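Local coordinates for putative aliphatic sulfonates-binding protein (Escherichia coli, PDB 2X26) that probably binds aliphatic sulfonates in the periplasm, serving as the solute-binding component of an ABC transport system that imports them, at residues I7-Q10 with M16-A19; Q23-R28 with I34-F39; S95-V100 with K104-A109; V108-G113 with N118-A123; A165-G170 with I238-D243. One frame throughout, in Å; residues are numbered along the deposited sequence.

Contact 1 (I7-Q10 with M16-A19); sequences IGYQ and MVLA
M16 reaches from helix 14-21 to the strand of I7, G8 and Y9. Strand 4-9, helices 14-21 and 24-28 and the parallel neighbouring strand 33-38 form a beta-alpha-beta crossover at the edge of one of the two sheets of this periplasmic binding protein, and the contact packs its first strand against its first helix. The M16 chain is extended beyond CG (chi2 -176°), which carries its thioether well away from the helix. Its SD lies 3.5 Å from Y9 CB and equally 3.5 Å from G8 O. One bond further, M16 CE reaches I7 CG2 at 3.5 Å, and the two side chains cross obliquely. A long, flexible, unbranched residue suits this span, while glycine at G8 puts no side chain on the strand's other face. An alanine in place of M16 removes everything past CB, and is likely to leave a gap beside I7 CG2 and Y9 CB in a buried part of the fold, where F209 and W36 also touch the methionine. V17 comes next, a beta-branched residue whose CG2 packs on Y9 and whose side chain also touches L227 of helix 220-231. With Y9 brought over by a chi1 of 72°, the Y9 and V17 side chains cross at about a right angle, and V17 CG2 comes obliquely to the ring, 3.7 Å from Y9 CD1. The same methyl, V17 CG2, also lies 3.6 Å from the carbonyl oxygen, O, of Q10.

Contact 2 (Q23-R28 with I34-F39); sequences QLLEKR and ISWVEF
E26 and W36 share the one direct hydrogen bond between helix 24-28 and strand 34-38. W36 NE1 donates to E26 OE2 over 2.9 Å, nearly straight at 158°. The oxygen lies almost exactly in the indole plane and receives the N-H on its syn side, somewhat out of the carboxylate plane. A bend at chi2 (85°) turns the glutamate back toward the strand, so that an acid starting at the helix flank can reach the indole. A water gives E26 OE2 a second partner, donating to it at 2.7 Å and to I34 O at 2.6 Å, and so links the E26 carboxylate to the strand's backbone. These elements are the second helix and second strand of a beta-alpha-beta crossover; their short segments run nearly antiparallel and their axes come within 9.0 Å, with W36 also touching M16 of helix 14-21. The apolar contacts lie alongside. L25 CB sits 4.1 Å from I34 CG1, and L25 CD1 approaches W36 CZ2 at 4.0 Å, obliquely to the ring. I34 CG2 lies 3.8 Å from E26 OE2, an aliphatic flank to the acid. The branched aliphatic L25 suits a buried place where it also touches I7 and F209. With a leucine in place of W36 the N-H is gone, and E26 OE2 would probably lose its direct tie to the strand, leaving the carboxylate freer to turn.

Contact 3 (S95-V100 with K104-A109); sequences SPIKTV and KGHKVA
I97 and H106 meet methyl to ring: I97 CD1 stands over one face of the imidazole, 4.3 Å above its plane and displaced toward the rim, with H106 ND1 the nearest atom. The approach is loose, a van der Waals contact between two loop residues that closes the turn between S95-V100 and K104-A109. Across the narrow end of that turn V100 O and K104 N are 4.4 Å apart, too far to bond. Its shape is held by other means. S95 OG accepts from I97 N at 3.0 Å, an ST turn, for which serine supplies the hydroxyl. D102, between the segments, takes the backbone N-H groups of K98 and T99 on its OD2, and its carbonyl oxygen is hydrogen-bonded to H106 ND1, which steadies the ring facing the isoleucine. G105 adopts a positive phi of 85°, a conformation in which a CB would press on the preceding carbonyl, so glycine belongs here. The turn connects strand 87-92 to strand 107-110, which lies between strands 135-138 and 155-159. I97 also touches L175 of strand 172-177, and V100 touches L124 of helix 115-126.

Contact 4 (V108-G113 with N118-A123); sequences VAFQKG and NLLLRA
L120 crosses from its helix to the strand of V108 and F110, and its side chain can be followed outward. CB leaves the helix toward the strand, and CG is set opposite the backbone N by a chi1 of -175°, so the branch is carried forward before it meets anything across the gap. There the two methyls part. L120 CD1 passes V108 CG1 at 4.3 Å, and the side chain also touches I89 of strand 87-92. L120 CD2 does most of the work: it lies 3.5 Å from F110 CE2 and 3.8 Å from V108 CG1, so one methyl settles between an aromatic ring and a valine. The leucine and phenylalanine side chains cross at about a right angle, the methyl approaching the ring obliquely. Strand 107-110, helix 115-126 and strand 135-138 form a beta-alpha-beta unit, and the leucine seals its helix to its first strand. V108 and F110 alternate with A109 along the strand and so present their side chains to the helix. F110 suits a cluster of rings, with H117 edge-to-face and Y138 and F131 also meeting it. On the helix itself, R122 grips N118 OD1 side-on: NE bonds it at 2.8 Å from above the carbonyl plane, while NH2, longer at 3.3 Å and more bent, lies in that plane on a lone pair. That oxygen lies in the guanidinium plane, and N118 also touches T264 of helix 255-270.

Contact 5 (A165-G170 with I238-D243); sequences AALLQG and IASYLD
S240 receives both leucines of the opposing helix, and it is around this one small residue that the contact is at its closest. L168 CD1 comes to 4.4 Å from S240 CB, while L167 CD2 stops 4.4 Å from S240 OG, so even here the surfaces only graze. The hydroxyl's real partner is S164, one turn back on the leucines' own helix, whose OG is hydrogen-bonded to S240 OG. The two serines thus join the helices by a polar tie beside an apolar fringe. Serine suits the place because its small side chain lets both leucines come up to it while its hydroxyl bonds S164; the nearest CA atoms, those of L168 and S240, are 8.6 Å apart. L168 extends its apolar contact to P236 and V237, earlier on the second helix. Helix 162-169 follows strand 155-159 of one sheet, whereas helix 235-243 packs through I238 onto L227 and A228 of helix 220-231, which in turn covers V17 near the other sheet. This is consistent with a surface contact between the two lobes of a periplasmic binding protein fold, close to K83 in the connection between strands 74-80 and 87-92, which Y241 touches. L168, Q169, G170 and D243 make up the solvent side. There the last turn of helix 162-169 is held loosely by weak bonds from Q169 N, though G170 N still bonds L167 O, and G170 has a positive phi of 88°, which glycine tolerates readily. D243, also exposed, forms a salt bridge with R220.

Overall arrangement
From the N terminus, contact 1 closes the short loop from strand 4-9 to helix 14-21. Contact 2 follows in series and closes the turn from helix 24-28 to strand 33-38; the two touch, for strands 4-9 and 33-38 are neighbours in one sheet. Contact 3 then shuts the loop leading into strand 107-110 of the second sheet, and contact 4 begins on that same strand, sharing V108 and A109, before turning into helix 115-126. No contact nests within or crosses another. Contact 5 alone spans a long stretch of chain, tying helix 162-169 to helix 235-243, which packs on helix 220-231 near the first sheet.

Contact 1 (I7-Q10 with M16-A19)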
# COMPACT_ATOMS: atom_id res chain seq x y z
N ILE A 7 -13.97 -6.02 0.41
CA ILE A 7 -12.69 -5.34 0.66
C ILE A 7 -11.52 -6.23 0.32
O ILE A 7 -11.40 -7.35 0.86
CB ILE A 7 -12.57 -4.88 2.14
CG1 ILE A 7 -13.79 -4.02 2.51
CG2 ILE A 7 -11.22 -4.21 2.34
CD1 ILE A 7 -13.98 -3.78 4.00
N GLY A 8 -10.65 -5.76 -0.55
CA GLY A 8 -9.36 -6.46 -0.80
C GLY A 8 -8.29 -5.94 0.12
O GLY A 8 -8.04 -4.73 0.16
N TYR A 9 -7.64 -6.83 0.85
CA TYR A 9 -6.58 -6.37 1.81
C TYR A 9 -5.37 -7.30 1.69
O TYR A 9 -5.48 -8.40 1.15
CB TYR A 9 -7.12 -6.35 3.24
CG TYR A 9 -7.35 -7.73 3.89
CD1 TYR A 9 -6.40 -8.25 4.81
CD2 TYR A 9 -8.47 -8.48 3.61
CE1 TYR A 9 -6.59 -9.48 5.38
CE2 TYR A 9 -8.68 -9.74 4.20
CZ TYR A 9 -7.74 -10.20 5.11
OH TYR A 9 -7.91 -11.43 5.70
N GLN A 10 -4.22 -6.85 2.23
CA GLN A 10 -3.02 -7.67 2.30
C GLN A 10 -2.64 -7.79 3.77
O GLN A 10 -3.14 -7.02 4.61
CB GLN A 10 -1.90 -7.02 1.51
CG GLN A 10 -2.27 -6.82 -0.01
CD GLN A 10 -1.15 -6.11 -0.76
OE1 GLN A 10 -0.01 -6.63 -0.82
NE2 GLN A 10 -1.45 -4.94 -1.33
N MET A 16 -6.74 -1.87 7.56
CA MET A 16 -7.72 -2.87 7.19
C MET A 16 -7.72 -4.07 8.14
O MET A 16 -8.79 -4.48 8.61
CB MET A 16 -7.54 -3.32 5.75
CG MET A 16 -8.02 -2.26 4.78
SD MET A 16 -7.86 -2.95 3.11
CE MET A 16 -8.74 -1.73 2.21
N VAL A 17 -6.55 -4.59 8.43
CA VAL A 17 -6.44 -5.84 9.23
C VAL A 17 -6.96 -5.59 10.66
O VAL A 17 -7.72 -6.42 11.19
CB VAL A 17 -4.99 -6.36 9.23
CG1 VAL A 17 -4.74 -7.47 10.30
CG2 VAL A 17 -4.66 -6.94 7.83
N LEU A 18 -6.57 -4.46 11.26
CA LEU A 18 -7.07 -4.13 12.59
C LEU A 18 -8.57 -3.84 12.56
O LEU A 18 -9.29 -4.30 13.43
CB LEU A 18 -6.30 -3.00 13.26
CG LEU A 18 -5.17 -3.59 14.11
CD1 LEU A 18 -4.00 -3.96 13.23
CD2 LEU A 18 -4.76 -2.63 15.20
N ALA A 19 -9.05 -3.12 11.53
CA ALA A 19 -10.50 -2.89 11.43
C ALA A 19 -11.27 -4.22 11.34
O ALA A 19 -12.35 -4.37 11.94
CB ALA A 19 -10.85 -2.02 10.18

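Contact 2 (Q23-R28 with I34-F39)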
# COMPACT_ATOMS: atom_id res chain seq x y z
N GLN A 23 -13.87 -5.91 14.08
CA GLN A 23 -15.22 -5.87 13.52
C GLN A 23 -15.81 -4.48 13.43
O GLN A 23 -17.01 -4.29 13.53
CB GLN A 23 -16.18 -6.87 14.23
CG GLN A 23 -15.70 -8.31 13.96
CD GLN A 23 -16.66 -9.38 14.44
OE1 GLN A 23 -17.67 -9.07 15.03
NE2 GLN A 23 -16.33 -10.64 14.17
N LEU A 24 -14.97 -3.48 13.25
CA LEU A 24 -15.44 -2.08 13.28
C LEU A 24 -16.44 -1.75 12.18
O LEU A 24 -17.44 -1.08 12.46
CB LEU A 24 -14.26 -1.12 13.20
CG LEU A 24 -13.23 -1.20 14.33
CD1 LEU A 24 -12.14 -0.20 14.00
CD2 LEU A 24 -13.88 -0.94 15.73
N LEU A 25 -16.21 -2.24 10.96
CA LEU A 25 -17.13 -1.95 9.86
C LEU A 25 -18.45 -2.67 10.01
O LEU A 25 -19.50 -2.12 9.73
CB LEU A 25 -16.52 -2.32 8.50
CG LEU A 25 -15.37 -1.45 8.02
CD1 LEU A 25 -14.97 -1.84 6.62
CD2 LEU A 25 -15.67 0.06 8.04
N GLU A 26 -18.39 -3.91 10.47
CA GLU A 26 -19.61 -4.66 10.68
C GLU A 26 -20.50 -3.95 11.70
O GLU A 26 -21.71 -3.88 11.51
CB GLU A 26 -19.30 -6.10 11.09
CG GLU A 26 -18.68 -6.98 9.98
CD GLU A 26 -17.19 -6.85 9.86
OE1 GLU A 26 -16.57 -6.02 10.54
OE2 GLU A 26 -16.61 -7.62 9.05
N LYS A 27 -19.88 -3.41 12.75
CA LYS A 27 -20.63 -2.74 13.78
C LYS A 27 -21.08 -1.35 13.32
O LYS A 27 -22.21 -0.94 13.62
CB LYS A 27 -19.79 -2.63 15.04
CG LYS A 27 -19.53 -3.96 15.71
CD LYS A 27 -18.78 -3.77 17.02
CE LYS A 27 -17.30 -3.47 16.83
NZ LYS A 27 -16.67 -2.66 17.96
N ARG A 28 -20.21 -0.63 12.56
CA ARG A 28 -20.61 0.73 12.14
C ARG A 28 -21.64 0.81 11.05
O ARG A 28 -22.43 1.76 11.03
CB ARG A 28 -19.44 1.56 11.71
CG ARG A 28 -18.61 1.84 12.85
CD ARG A 28 -17.52 2.76 12.49
NE ARG A 28 -16.68 2.84 13.65
CZ ARG A 28 -15.65 3.65 13.75
NH1 ARG A 28 -15.36 4.45 12.73
NH2 ARG A 28 -14.94 3.66 14.87
N ILE A 34 -20.52 -6.60 4.80
CA ILE A 34 -19.09 -6.36 4.74
C ILE A 34 -18.42 -7.71 4.49
O ILE A 34 -18.71 -8.70 5.19
CB ILE A 34 -18.54 -5.79 6.06
CG1 ILE A 34 -19.32 -4.50 6.52
CG2 ILE A 34 -17.02 -5.51 5.93
CD1 ILE A 34 -19.31 -3.35 5.46
N SER A 35 -17.55 -7.78 3.49
CA SER A 35 -16.73 -8.99 3.28
C SER A 35 -15.25 -8.66 2.99
O SER A 35 -14.90 -7.57 2.52
CB SER A 35 -17.28 -9.88 2.19
OG SER A 35 -17.30 -9.23 0.95
N TRP A 36 -14.40 -9.60 3.33
CA TRP A 36 -12.96 -9.34 3.38
C TRP A 36 -12.31 -10.42 2.50
O TRP A 36 -12.65 -11.59 2.63
CB TRP A 36 -12.50 -9.53 4.84
CG TRP A 36 -13.04 -8.51 5.77
CD1 TRP A 36 -14.17 -8.60 6.54
CD2 TRP A 36 -12.50 -7.19 6.00
NE1 TRP A 36 -14.32 -7.45 7.27
CE2 TRP A 36 -13.32 -6.57 6.93
CE3 TRP A 36 -11.40 -6.51 5.51
CZ2 TRP A 36 -13.07 -5.26 7.41
CZ3 TRP A 36 -11.13 -5.20 5.98
CH2 TRP A 36 -11.98 -4.61 6.93
N VAL A 37 -11.42 -10.01 1.60
CA VAL A 37 -10.73 -10.93 0.74
C VAL A 37 -9.25 -10.62 0.82
O VAL A 37 -8.80 -9.54 0.39
CB VAL A 37 -11.19 -10.77 -0.75
CG1 VAL A 37 -10.53 -11.84 -1.58
CG2 VAL A 37 -12.70 -10.89 -0.81
N GLU A 38 -8.50 -11.60 1.33
CA GLU A 38 -7.06 -11.42 1.45
C GLU A 38 -6.37 -11.78 0.13
O GLU A 38 -6.63 -12.84 -0.44
CB GLU A 38 -6.51 -12.32 2.56
CG GLU A 38 -5.05 -12.03 2.86
CD GLU A 38 -4.47 -13.06 3.78
OE1 GLU A 38 -4.06 -14.11 3.28
OE2 GLU A 38 -4.44 -12.82 5.00
N PHE A 39 -5.51 -10.88 -0.33
CA PHE A 39 -4.71 -11.13 -1.52
C PHE A 39 -3.21 -11.27 -1.20
O PHE A 39 -2.72 -10.63 -0.25
CB PHE A 39 -4.89 -9.96 -2.50
CG PHE A 39 -6.25 -9.99 -3.15
CD1 PHE A 39 -6.44 -10.69 -4.32
CD2 PHE A 39 -7.32 -9.33 -2.55
CE1 PHE A 39 -7.76 -10.77 -4.92
CE2 PHE A 39 -8.60 -9.36 -3.11
CZ PHE A 39 -8.82 -10.10 -4.29
O HOH W 1 -18.01 -9.46 7.59

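Contact 3 (S95-V100 with K104-A109)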
# COMPACT_ATOMS: atom_id res chain seq x y z
N SER A 95 30.41 -5.41 5.98
CA SER A 95 30.64 -5.19 4.56
C SER A 95 31.50 -3.93 4.37
O SER A 95 31.24 -2.92 5.02
CB SER A 95 29.32 -4.94 3.83
OG SER A 95 29.61 -4.67 2.47
N PRO A 96 32.48 -3.98 3.44
CA PRO A 96 33.22 -2.77 3.04
C PRO A 96 32.34 -1.77 2.30
O PRO A 96 32.76 -0.63 2.11
CB PRO A 96 34.30 -3.30 2.11
CG PRO A 96 33.76 -4.56 1.57
CD PRO A 96 32.89 -5.17 2.67
N ILE A 97 31.15 -2.18 1.87
CA ILE A 97 30.17 -1.24 1.26
C ILE A 97 29.58 -0.31 2.35
O ILE A 97 28.84 -0.75 3.25
CB ILE A 97 29.04 -2.02 0.53
CG1 ILE A 97 29.63 -3.02 -0.49
CG2 ILE A 97 28.07 -1.09 -0.16
CD1 ILE A 97 28.60 -4.16 -0.86
N LYS A 98 29.91 0.99 2.25
CA LYS A 98 29.50 1.94 3.28
C LYS A 98 28.48 2.95 2.77
O LYS A 98 27.74 3.54 3.56
CB LYS A 98 30.72 2.65 3.91
CG LYS A 98 30.44 3.30 5.28
CD LYS A 98 31.62 3.10 6.27
CE LYS A 98 31.38 3.91 7.55
NZ LYS A 98 32.67 4.36 8.14
N THR A 99 28.42 3.12 1.44
CA THR A 99 27.47 4.06 0.84
C THR A 99 26.81 3.43 -0.36
O THR A 99 27.27 2.42 -0.87
CB THR A 99 28.18 5.33 0.32
OG1 THR A 99 29.12 4.94 -0.68
CG2 THR A 99 28.87 6.08 1.45
N VAL A 100 25.74 4.03 -0.87
CA VAL A 100 25.10 3.47 -2.08
C VAL A 100 26.05 3.48 -3.29
O VAL A 100 26.05 2.59 -4.13
CB VAL A 100 23.82 4.27 -2.41
CG1 VAL A 100 23.31 3.84 -3.76
CG2 VAL A 100 22.78 4.00 -1.33
N LYS A 104 28.46 0.15 -6.83
CA LYS A 104 28.96 0.06 -8.22
C LYS A 104 29.66 -1.27 -8.46
O LYS A 104 30.55 -1.62 -7.71
CB LYS A 104 29.94 1.21 -8.52
CG LYS A 104 30.28 1.33 -10.01
CD LYS A 104 30.83 2.71 -10.37
CE LYS A 104 31.13 2.79 -11.87
NZ LYS A 104 31.77 4.12 -12.29
N GLY A 105 29.24 -2.00 -9.49
CA GLY A 105 29.91 -3.25 -9.85
C GLY A 105 29.45 -4.48 -9.08
O GLY A 105 29.87 -5.61 -9.40
N HIS A 106 28.60 -4.30 -8.08
CA HIS A 106 28.16 -5.41 -7.22
C HIS A 106 26.79 -5.98 -7.57
O HIS A 106 26.04 -5.38 -8.34
CB HIS A 106 28.22 -5.01 -5.74
CG HIS A 106 29.61 -4.88 -5.21
ND1 HIS A 106 30.15 -3.68 -4.82
CD2 HIS A 106 30.58 -5.81 -5.04
CE1 HIS A 106 31.40 -3.87 -4.43
NE2 HIS A 106 31.68 -5.16 -4.55
N LYS A 107 26.48 -7.16 -7.00
CA LYS A 107 25.20 -7.82 -7.24
C LYS A 107 24.18 -7.38 -6.19
O LYS A 107 24.43 -7.47 -4.98
CB LYS A 107 25.35 -9.35 -7.21
CG LYS A 107 26.38 -9.91 -8.16
CD LYS A 107 26.62 -11.39 -7.76
CE LYS A 107 28.01 -11.86 -7.98
NZ LYS A 107 28.19 -12.40 -9.35
N VAL A 108 23.03 -6.89 -6.65
CA VAL A 108 22.00 -6.47 -5.73
C VAL A 108 20.71 -7.25 -6.02
O VAL A 108 20.17 -7.16 -7.14
CB VAL A 108 21.75 -4.97 -5.89
CG1 VAL A 108 20.66 -4.49 -4.89
CG2 VAL A 108 23.07 -4.13 -5.70
N ALA A 109 20.17 -7.95 -5.01
CA ALA A 109 18.93 -8.69 -5.20
C ALA A 109 17.73 -7.82 -4.85
O ALA A 109 17.80 -7.05 -3.89
CB ALA A 109 18.93 -9.90 -4.31

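Contact 4 (V108-G113 with N118-A123)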
# COMPACT_ATOMS: atom_id res chain seq x y z
N VAL A 108 23.03 -6.89 -6.65
CA VAL A 108 22.00 -6.47 -5.73
C VAL A 108 20.71 -7.25 -6.02
O VAL A 108 20.17 -7.16 -7.14
CB VAL A 108 21.75 -4.97 -5.89
CG1 VAL A 108 20.66 -4.49 -4.89
CG2 VAL A 108 23.07 -4.13 -5.70
N ALA A 109 20.17 -7.95 -5.01
CA ALA A 109 18.93 -8.69 -5.20
C ALA A 109 17.73 -7.82 -4.85
O ALA A 109 17.80 -7.05 -3.89
CB ALA A 109 18.93 -9.90 -4.31
N PHE A 110 16.65 -7.97 -5.62
CA PHE A 110 15.34 -7.32 -5.34
C PHE A 110 14.30 -7.87 -6.31
O PHE A 110 14.68 -8.41 -7.35
CB PHE A 110 15.42 -5.80 -5.53
CG PHE A 110 15.86 -5.38 -6.93
CD1 PHE A 110 14.92 -4.97 -7.90
CD2 PHE A 110 17.21 -5.42 -7.28
CE1 PHE A 110 15.36 -4.60 -9.19
CE2 PHE A 110 17.63 -5.09 -8.58
CZ PHE A 110 16.70 -4.67 -9.51
N GLN A 111 13.02 -7.63 -6.05
CA GLN A 111 11.95 -8.10 -6.94
C GLN A 111 11.70 -7.11 -8.08
O GLN A 111 11.48 -5.92 -7.86
CB GLN A 111 10.64 -8.37 -6.16
CG GLN A 111 9.59 -9.02 -7.06
CD GLN A 111 8.32 -9.40 -6.29
OE1 GLN A 111 8.19 -10.50 -5.77
NE2 GLN A 111 7.37 -8.51 -6.27
N LYS A 112 11.73 -7.60 -9.32
CA LYS A 112 11.52 -6.71 -10.47
C LYS A 112 10.14 -6.07 -10.36
O LYS A 112 9.14 -6.75 -10.07
CB LYS A 112 11.66 -7.45 -11.83
CG LYS A 112 11.57 -6.47 -13.02
CD LYS A 112 11.79 -7.17 -14.40
CE LYS A 112 11.14 -6.31 -15.51
NZ LYS A 112 11.45 -6.81 -16.88
N GLY A 113 10.09 -4.76 -10.61
CA GLY A 113 8.81 -4.07 -10.69
C GLY A 113 8.24 -3.70 -9.34
O GLY A 113 7.17 -3.09 -9.29
N ASN A 118 11.90 0.43 -7.30
CA ASN A 118 11.75 1.88 -7.35
C ASN A 118 12.80 2.51 -6.43
O ASN A 118 13.49 3.47 -6.82
CB ASN A 118 10.31 2.28 -6.94
CG ASN A 118 10.08 3.75 -6.94
OD1 ASN A 118 10.24 4.43 -7.97
ND2 ASN A 118 9.64 4.28 -5.79
N LEU A 119 12.94 1.97 -5.22
CA LEU A 119 13.88 2.54 -4.22
C LEU A 119 15.27 2.47 -4.80
O LEU A 119 16.02 3.44 -4.74
CB LEU A 119 13.88 1.74 -2.90
CG LEU A 119 14.95 2.19 -1.87
CD1 LEU A 119 14.31 3.12 -0.99
CD2 LEU A 119 15.39 1.05 -1.04
N LEU A 120 15.59 1.34 -5.42
CA LEU A 120 16.95 1.12 -5.92
C LEU A 120 17.27 2.02 -7.09
O LEU A 120 18.38 2.61 -7.11
CB LEU A 120 17.21 -0.35 -6.28
CG LEU A 120 18.64 -0.65 -6.70
CD1 LEU A 120 19.70 -0.38 -5.58
CD2 LEU A 120 18.73 -2.11 -7.21
N LEU A 121 16.36 2.16 -8.07
CA LEU A 121 16.58 3.14 -9.17
C LEU A 121 16.86 4.53 -8.62
O LEU A 121 17.78 5.20 -9.09
CB LEU A 121 15.36 3.24 -10.10
CG LEU A 121 15.16 2.11 -11.12
CD1 LEU A 121 13.82 2.30 -11.79
CD2 LEU A 121 16.25 2.21 -12.16
N ARG A 122 16.05 4.97 -7.64
CA ARG A 122 16.21 6.31 -7.06
C ARG A 122 17.46 6.50 -6.22
O ARG A 122 18.13 7.53 -6.33
CB ARG A 122 15.00 6.68 -6.24
CG ARG A 122 13.77 6.91 -7.10
CD ARG A 122 12.58 6.92 -6.21
NE ARG A 122 11.37 6.81 -7.01
CZ ARG A 122 10.66 7.85 -7.43
NH1 ARG A 122 11.02 9.11 -7.10
NH2 ARG A 122 9.58 7.61 -8.15
N ALA A 123 17.78 5.49 -5.40
CA ALA A 123 19.01 5.52 -4.60
C ALA A 123 20.25 5.57 -5.50
O ALA A 123 21.20 6.33 -5.23
CB ALA A 123 19.07 4.29 -3.67

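Contact 5 (A165-G170 with I238-D243)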
# COMPACT_ATOMS: atom_id res chain seq x y z
N ALA A 165 12.68 -8.96 9.95
CA ALA A 165 13.06 -10.35 10.25
C ALA A 165 14.57 -10.57 10.07
O ALA A 165 15.21 -11.23 10.91
CB ALA A 165 12.25 -11.34 9.38
N ALA A 166 15.14 -10.01 9.00
CA ALA A 166 16.58 -10.13 8.70
C ALA A 166 17.38 -9.38 9.76
O ALA A 166 18.43 -9.86 10.23
CB ALA A 166 16.88 -9.55 7.32
N LEU A 167 16.91 -8.20 10.12
CA LEU A 167 17.57 -7.37 11.10
C LEU A 167 17.75 -8.08 12.45
O LEU A 167 18.84 -8.03 13.05
CB LEU A 167 16.80 -6.05 11.29
CG LEU A 167 17.42 -4.97 12.19
CD1 LEU A 167 18.75 -4.46 11.66
CD2 LEU A 167 16.48 -3.83 12.43
N LEU A 168 16.70 -8.75 12.90
CA LEU A 168 16.72 -9.36 14.23
C LEU A 168 17.54 -10.63 14.28
O LEU A 168 17.97 -11.02 15.38
CB LEU A 168 15.32 -9.54 14.81
CG LEU A 168 14.57 -8.22 15.06
CD1 LEU A 168 13.22 -8.52 15.66
CD2 LEU A 168 15.33 -7.29 15.97
N GLN A 169 17.75 -11.25 13.12
CA GLN A 169 18.61 -12.44 12.99
C GLN A 169 20.06 -12.04 13.14
O GLN A 169 20.94 -12.88 13.42
CB GLN A 169 18.39 -13.16 11.64
CG GLN A 169 19.16 -14.49 11.51
CD GLN A 169 18.79 -15.31 10.27
OE1 GLN A 169 19.13 -14.94 9.13
NE2 GLN A 169 18.12 -16.44 10.49
N GLY A 170 20.32 -10.74 12.95
CA GLY A 170 21.63 -10.17 13.17
C GLY A 170 22.53 -10.26 11.95
O GLY A 170 22.22 -10.95 10.99
N ILE A 238 7.27 -8.20 14.81
CA ILE A 238 6.10 -7.29 14.70
C ILE A 238 6.40 -5.98 15.44
O ILE A 238 6.01 -4.89 14.95
CB ILE A 238 4.83 -7.91 15.28
CG1 ILE A 238 4.48 -9.21 14.53
CG2 ILE A 238 3.63 -6.94 15.24
CD1 ILE A 238 4.40 -9.02 13.03
N ALA A 239 7.04 -6.08 16.61
CA ALA A 239 7.39 -4.87 17.37
C ALA A 239 8.28 -3.93 16.52
O ALA A 239 8.02 -2.73 16.44
CB ALA A 239 8.11 -5.23 18.67
N SER A 240 9.34 -4.50 15.93
CA SER A 240 10.26 -3.78 15.03
C SER A 240 9.48 -3.23 13.84
O SER A 240 9.65 -2.05 13.46
CB SER A 240 11.33 -4.75 14.54
OG SER A 240 12.32 -4.12 13.74
N TYR A 241 8.63 -4.06 13.24
CA TYR A 241 7.81 -3.64 12.13
C TYR A 241 6.96 -2.39 12.44
O TYR A 241 6.94 -1.41 11.65
CB TYR A 241 6.87 -4.79 11.75
CG TYR A 241 5.91 -4.49 10.66
CD1 TYR A 241 6.25 -4.66 9.34
CD2 TYR A 241 4.63 -4.02 10.96
CE1 TYR A 241 5.33 -4.35 8.31
CE2 TYR A 241 3.71 -3.73 9.96
CZ TYR A 241 4.06 -3.91 8.66
OH TYR A 241 3.11 -3.65 7.70
N LEU A 242 6.28 -2.38 13.59
CA LEU A 242 5.46 -1.20 13.98
C LEU A 242 6.34 0.01 14.27
O LEU A 242 5.97 1.16 13.92
CB LEU A 242 4.60 -1.55 15.21
CG LEU A 242 3.48 -2.57 14.96
CD1 LEU A 242 2.76 -2.66 16.34
CD2 LEU A 242 2.47 -2.09 13.88
N ASP A 243 7.53 -0.22 14.85
CA ASP A 243 8.45 0.87 15.14
C ASP A 243 9.00 1.58 13.85
O ASP A 243 9.53 2.69 13.95
CB ASP A 243 9.60 0.35 15.98
CG ASP A 243 9.21 0.09 17.41
OD1 ASP A 243 8.14 0.61 17.82
OD2 ASP A 243 9.99 -0.61 18.13